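Tyrosinase (Burkholderia thailandensis, PDB 5ZRD) hydroxylates monophenols to catechols at a dinuclear copper centre, efficiently producing catechol derivatives at acidic pH, and probably oxidises catechols on to quinones. Local coordinates at residues A[235-240]-A[277-282]. Numbering follows the deposited sequence.
Sequences NGVYAK and HNDIHL. With CU (copper (II) ion), chain K; O (oxygen atom), chain L.
Val-237 and Asp-279 meet where the first turn of helix 237-244 abuts helix 274-285, a worked example of how the buried back of a metal-binding helix is packed. The two side chains run antiparallel alongside one another, bringing Val-237 CG2 to 3.4 Å from Asp-279 CB. The other methyl, CG1, is anti to the backbone N (chi1 -179°) and reaches Ile-280 CD1 at 4.1 Å. Lys-240 lies athwart the Asp-279 side chain, roughly perpendicular to it, and touches through its aliphatic chain, CD lying 3.5 Å from Asp-279 OD2. Its ammonium does not close a salt bridge: Lys-240 NZ stays 5.5 Å from Asp-279 OD2. The buried carboxylate is instead held by hydrogen bonds from beyond the two helices, OD1 pairing with Ser-465 OG and OD2 with His-463 NE2, both on strand 456-466.

The same helix also carries two histidines of the type 3 dicopper centre of the tyrosinase family, whose ligands come largely from helices. One turn apart, they bind the same copper, His-277 NE2 at 2.1 Å. His-281 NE2 binds it at 2.0 Å, and His-320 and the bound oxygen atom complete the ligands; the oxygen sits beside the rim of the His-277 imidazole. Second-shell oxygens probably hold the ring rotations: His-277 ND1 bonds to backbone Glu-274 O, with a weak link to side-chain Asn-278 OD1, and His-281 ND1 to backbone Met-304 O.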
loop_
_atom_site.group_PDB
_atom_site.type_symbol
_atom_site.label_atom_id
_atom_site.label_comp_id
_atom_site.label_asym_id
_atom_site.label_seq_id
_atom_site.Cartn_x
_atom_site.Cartn_y
_atom_site.Cartn_z
ATOM N N ASN A 235 19.958 43.354 9.973
ATOM C CA ASN A 235 19.536 42.203 9.163
ATOM C C ASN A 235 20.289 40.906 9.466
ATOM O O ASN A 235 19.900 39.866 8.923
ATOM C CB ASN A 235 19.876 42.398 7.695
ATOM C CG ASN A 235 19.324 43.702 7.210
ATOM O OD1 ASN A 235 20.100 44.565 6.800
ATOM N ND2 ASN A 235 18.017 43.868 7.365
ATOM N N GLY A 236 21.398 40.984 10.185
ATOM C CA GLY A 236 22.286 39.844 10.342
ATOM C C GLY A 236 21.797 38.854 11.405
ATOM O O GLY A 236 20.745 39.029 11.995
ATOM N N VAL A 237 22.577 37.798 11.627
ATOM C CA VAL A 237 22.213 36.800 12.608
ATOM C C VAL A 237 22.328 37.401 14.006
ATOM O O VAL A 237 21.587 37.004 14.885
ATOM C CB VAL A 237 23.072 35.530 12.494
ATOM C CG1 VAL A 237 22.639 34.501 13.536
ATOM C CG2 VAL A 237 22.997 34.967 11.083
ATOM N N TYR A 238 23.219 38.369 14.194
ATOM C CA TYR A 238 23.338 38.995 15.492
ATOM C C TYR A 238 22.012 39.653 15.902
ATOM O O TYR A 238 21.434 39.368 17.015
ATOM C CB TYR A 238 24.492 39.998 15.490
ATOM C CG TYR A 238 24.665 40.755 16.778
ATOM C CD1 TYR A 238 23.930 41.901 17.050
ATOM C CD2 TYR A 238 25.566 40.320 17.740
ATOM C CE1 TYR A 238 24.103 42.601 18.243
ATOM C CE2 TYR A 238 25.745 41.006 18.934
ATOM C CZ TYR A 238 25.017 42.155 19.186
ATOM O OH TYR A 238 25.206 42.818 20.362
ATOM N N ALA A 239 21.530 40.516 15.013
ATOM C CA ALA A 239 20.220 41.156 15.197
ATOM C C ALA A 239 19.115 40.111 15.395
ATOM O O ALA A 239 18.200 40.353 16.167
ATOM C CB ALA A 239 19.883 42.017 14.004
ATOM N N LYS A 240 19.134 39.024 14.619
ATOM C CA LYS A 240 18.043 38.064 14.705
ATOM C C LYS A 240 18.041 37.374 16.086
ATOM O O LYS A 240 16.995 37.133 16.655
ATOM C CB LYS A 240 18.160 37.056 13.560
ATOM C CG LYS A 240 17.582 37.492 12.220
ATOM C CD LYS A 240 17.063 36.291 11.437
ATOM C CE LYS A 240 16.475 36.626 10.078
ATOM N NZ LYS A 240 15.036 36.976 10.177
ATOM N N HIS A 277 19.122 30.269 14.569
ATOM C CA HIS A 277 19.643 28.890 14.614
ATOM C C HIS A 277 19.793 28.331 13.196
ATOM O O HIS A 277 20.870 27.884 12.824
ATOM C CB HIS A 277 18.776 27.993 15.498
ATOM C CG HIS A 277 18.722 26.570 15.054
ATOM N ND1 HIS A 277 17.839 26.137 14.079
ATOM C CD2 HIS A 277 19.384 25.471 15.460
ATOM C CE1 HIS A 277 17.970 24.829 13.902
ATOM N NE2 HIS A 277 18.897 24.387 14.740
ATOM N N ASN A 278 18.703 28.358 12.446
ATOM C CA ASN A 278 18.694 27.987 11.039
ATOM C C ASN A 278 19.846 28.682 10.297
ATOM O O ASN A 278 20.587 28.011 9.544
ATOM C CB ASN A 278 17.342 28.280 10.398
ATOM C CG ASN A 278 16.266 27.309 10.817
ATOM O OD1 ASN A 278 16.507 26.417 11.631
ATOM N ND2 ASN A 278 15.076 27.476 10.269
ATOM N N ASP A 279 20.039 29.980 10.529
ATOM C CA ASP A 279 21.101 30.730 9.822
ATOM C C ASP A 279 22.479 30.114 10.022
ATOM O O ASP A 279 23.256 30.004 9.067
ATOM C CB ASP A 279 21.144 32.199 10.271
ATOM C CG ASP A 279 19.847 32.970 9.956
ATOM O OD1 ASP A 279 19.054 32.562 9.058
ATOM O OD2 ASP A 279 19.623 34.001 10.623
ATOM N N ILE A 280 22.779 29.694 11.253
ATOM C CA ILE A 280 24.109 29.271 11.610
ATOM C C ILE A 280 24.344 27.929 10.917
ATOM O O ILE A 280 25.405 27.681 10.414
ATOM C CB ILE A 280 24.315 29.219 13.149
ATOM C CG1 ILE A 280 24.373 30.604 13.807
ATOM C CG2 ILE A 280 25.540 28.420 13.529
ATOM C CD1 ILE A 280 25.458 31.545 13.270
ATOM N N HIS A 281 23.360 27.055 10.932
ATOM C CA HIS A 281 23.432 25.848 10.175
ATOM C C HIS A 281 23.744 26.149 8.701
ATOM O O HIS A 281 24.525 25.463 8.116
ATOM C CB HIS A 281 22.094 25.110 10.258
ATOM C CG HIS A 281 21.952 24.213 11.439
ATOM N ND1 HIS A 281 22.177 22.854 11.356
ATOM C CD2 HIS A 281 21.535 24.464 12.702
ATOM C CE1 HIS A 281 21.890 22.304 12.519
ATOM N NE2 HIS A 281 21.545 23.278 13.388
ATOM N N LEU A 282 23.067 27.105 8.066
ATOM C CA LEU A 282 23.287 27.283 6.653
ATOM C C LEU A 282 24.674 27.899 6.402
ATOM O O LEU A 282 25.330 27.569 5.436
ATOM C CB LEU A 282 22.181 28.147 6.044
ATOM C CG LEU A 282 20.763 27.592 6.110
ATOM C CD1 LEU A 282 19.893 28.189 5.015
ATOM C CD2 LEU A 282 20.714 26.075 6.036
HETATM CU CU CU K . 20.350 22.836 14.927
HETATM O O O L . 18.745 21.641 14.089
#